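Transcription factor tau 138 kDa subunit (Saccharomyces cerevisiae, PDB 5AIM) helps TFIIIC bind boxB promoter DNA of tRNA genes for RNA polymerase III transcription, this piece being the subunit's central extended winged-helix domain. Local coordinates at residues V28-E33 against R70-S75. Residues are numbered along the deposited sequence; the frame is centred on the assembly and turned at random.
Sequences VAYLRE and RTEPVS
The Tyr30 ring presents its edge to Glu72, whose CB lies near the ring plane, 4.1 Å from Tyr30 CE1, while the planes of ring and carboxylate are turned 58° apart. Ser75 OG approaches the same ring end obliquely. On the other flank, within 28-33, the CD2 edge of the Tyr30 ring points into one face of the Arg32 guanidinium, CD2 standing 3.8 Å above the guanidinium plane. Arg77 makes a cation-pi contact with the tyrosine ring, and the Tyr93 ring of helix 87-96 also meets it. The contact spans the three-stranded antiparallel sheet of this extended winged-helix domain: strands 28-30 and 68-71 are its two outer strands, with strand 78-81 running between them, and Tyr30 reaches across this central strand. Its CG is anti to the carbonyl carbon (chi1 -78°), and the ring carries the hydroxyl, Tyr30 OH, to within 3.5 Å of Glu72 CG, a van der Waals contact. Ile79 and Ile94 pack against both Tyr30 and Glu72 and help bury them.

The glutamate, bent at chi2, folds its carboxylate back over the turn that follows strand 68-71. There Val74 N donates to Glu72 OE2 over 2.9 Å, from above the carboxylate plane. Replacing this residue with an alanine would probably leave Val74 N and Ser75 N without their acceptor, free the turn to shift, and open a gap beside the tyrosine hydroxyl. Glu72 OE1 is gripped twice from the same face of its plane: Ser75 N reaches it at 2.8 Å, with an N-H...O angle of 146°, and Ser75 OG donates to it on the anti side at 2.7 Å.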
loop_
_atom_site.group_PDB
_atom_site.type_symbol
_atom_site.label_atom_id
_atom_site.label_comp_id
_atom_site.label_asym_id
_atom_site.label_seq_id
_atom_site.Cartn_x
_atom_site.Cartn_y
_atom_site.Cartn_z
ATOM N N VAL A 28 -1.886 -5.954 -6.054
ATOM C CA VAL A 28 -0.441 -5.780 -6.209
ATOM C C VAL A 28 -0.187 -4.343 -6.624
ATOM O O VAL A 28 -0.884 -3.813 -7.500
ATOM C CB VAL A 28 0.144 -6.707 -7.292
ATOM C CG1 VAL A 28 1.662 -6.666 -7.241
ATOM C CG2 VAL A 28 -0.350 -8.129 -7.117
ATOM N N ALA A 29 0.796 -3.703 -6.000
ATOM C CA ALA A 29 1.147 -2.340 -6.389
ATOM C C ALA A 29 2.583 -2.008 -6.047
ATOM O O ALA A 29 3.098 -2.434 -5.017
ATOM C CB ALA A 29 0.223 -1.343 -5.714
ATOM N N TYR A 30 3.237 -1.258 -6.928
ATOM C CA TYR A 30 4.485 -0.613 -6.573
ATOM C C TYR A 30 4.199 0.543 -5.620
ATOM O O TYR A 30 3.226 1.286 -5.795
ATOM C CB TYR A 30 5.202 -0.101 -7.826
ATOM C CG TYR A 30 5.934 -1.159 -8.622
ATOM C CD1 TYR A 30 6.794 -2.059 -8.003
ATOM C CD2 TYR A 30 5.786 -1.241 -9.999
ATOM C CE1 TYR A 30 7.470 -3.016 -8.732
ATOM C CE2 TYR A 30 6.471 -2.195 -10.742
ATOM C CZ TYR A 30 7.310 -3.082 -10.100
ATOM O OH TYR A 30 7.992 -4.040 -10.817
ATOM N N LEU A 31 5.049 0.677 -4.609
ATOM C CA LEU A 31 4.945 1.776 -3.667
ATOM C C LEU A 31 5.603 2.998 -4.291
ATOM O O LEU A 31 6.824 3.137 -4.300
ATOM C CB LEU A 31 5.606 1.388 -2.346
ATOM C CG LEU A 31 5.052 1.974 -1.052
ATOM C CD1 LEU A 31 3.581 1.610 -0.884
ATOM C CD2 LEU A 31 5.884 1.462 0.123
ATOM N N ARG A 32 4.757 3.865 -4.833
ATOM C CA ARG A 32 5.192 5.036 -5.575
ATOM C C ARG A 32 4.013 5.995 -5.661
ATOM O O ARG A 32 2.921 5.690 -5.177
ATOM C CB ARG A 32 5.663 4.641 -6.978
ATOM C CG ARG A 32 4.578 3.958 -7.806
ATOM C CD ARG A 32 5.054 3.504 -9.180
ATOM N NE ARG A 32 4.030 2.694 -9.838
ATOM C CZ ARG A 32 4.172 2.110 -11.023
ATOM N NH1 ARG A 32 5.305 2.225 -11.701
ATOM N NH2 ARG A 32 3.172 1.392 -11.520
ATOM N N GLU A 33 4.227 7.142 -6.291
ATOM C CA GLU A 33 3.225 8.212 -6.316
ATOM C C GLU A 33 1.827 7.757 -6.740
ATOM O O GLU A 33 0.847 8.137 -6.109
ATOM C CB GLU A 33 3.696 9.337 -7.233
ATOM C CG GLU A 33 2.764 10.537 -7.292
ATOM C CD GLU A 33 3.361 11.691 -8.076
ATOM O OE1 GLU A 33 3.470 11.579 -9.314
ATOM O OE2 GLU A 33 3.724 12.710 -7.452
ATOM N N ARG A 70 8.129 -6.688 -0.990
ATOM C CA ARG A 70 9.464 -7.112 -1.400
ATOM C C ARG A 70 10.024 -6.216 -2.485
ATOM O O ARG A 70 9.272 -5.568 -3.209
ATOM C CB ARG A 70 9.463 -8.581 -1.844
ATOM C CG ARG A 70 8.889 -8.856 -3.225
ATOM C CD ARG A 70 9.209 -10.283 -3.660
ATOM N NE ARG A 70 8.251 -11.244 -3.118
ATOM C CZ ARG A 70 7.511 -12.077 -3.846
ATOM N NH1 ARG A 70 7.607 -12.102 -5.172
ATOM N NH2 ARG A 70 6.671 -12.902 -3.236
ATOM N N THR A 71 11.350 -6.177 -2.587
ATOM C CA THR A 71 12.002 -5.384 -3.611
ATOM C C THR A 71 12.056 -6.181 -4.903
ATOM O O THR A 71 12.493 -7.331 -4.923
ATOM C CB THR A 71 13.424 -4.979 -3.197
ATOM O OG1 THR A 71 13.370 -4.216 -1.986
ATOM C CG2 THR A 71 14.096 -4.145 -4.290
ATOM N N GLU A 72 11.585 -5.563 -5.975
ATOM C CA GLU A 72 11.676 -6.143 -7.300
ATOM C C GLU A 72 13.094 -5.879 -7.802
ATOM O O GLU A 72 13.469 -4.729 -8.003
ATOM C CB GLU A 72 10.629 -5.496 -8.208
ATOM C CG GLU A 72 10.373 -6.251 -9.494
ATOM C CD GLU A 72 11.516 -6.110 -10.474
ATOM O OE1 GLU A 72 11.701 -4.997 -11.003
ATOM O OE2 GLU A 72 12.222 -7.111 -10.711
ATOM N N PRO A 73 13.891 -6.942 -7.994
ATOM C CA PRO A 73 15.337 -6.740 -8.169
ATOM C C PRO A 73 15.760 -6.050 -9.466
ATOM O O PRO A 73 16.801 -5.387 -9.490
ATOM C CB PRO A 73 15.897 -8.167 -8.102
ATOM C CG PRO A 73 14.765 -9.036 -8.517
ATOM C CD PRO A 73 13.528 -8.370 -8.012
ATOM N N VAL A 74 14.992 -6.199 -10.538
ATOM C CA VAL A 74 15.399 -5.622 -11.814
ATOM C C VAL A 74 15.258 -4.103 -11.775
ATOM O O VAL A 74 16.169 -3.383 -12.189
ATOM C CB VAL A 74 14.593 -6.212 -12.995
ATOM C CG1 VAL A 74 14.889 -5.465 -14.290
ATOM C CG2 VAL A 74 14.899 -7.690 -13.155
ATOM N N SER A 75 14.133 -3.627 -11.249
ATOM C CA SER A 75 13.835 -2.197 -11.209
ATOM C C SER A 75 14.234 -1.532 -9.897
ATOM O O SER A 75 14.435 -0.320 -9.850
ATOM C CB SER A 75 12.338 -1.964 -11.448
ATOM O OG SER A 75 11.542 -2.391 -10.349
#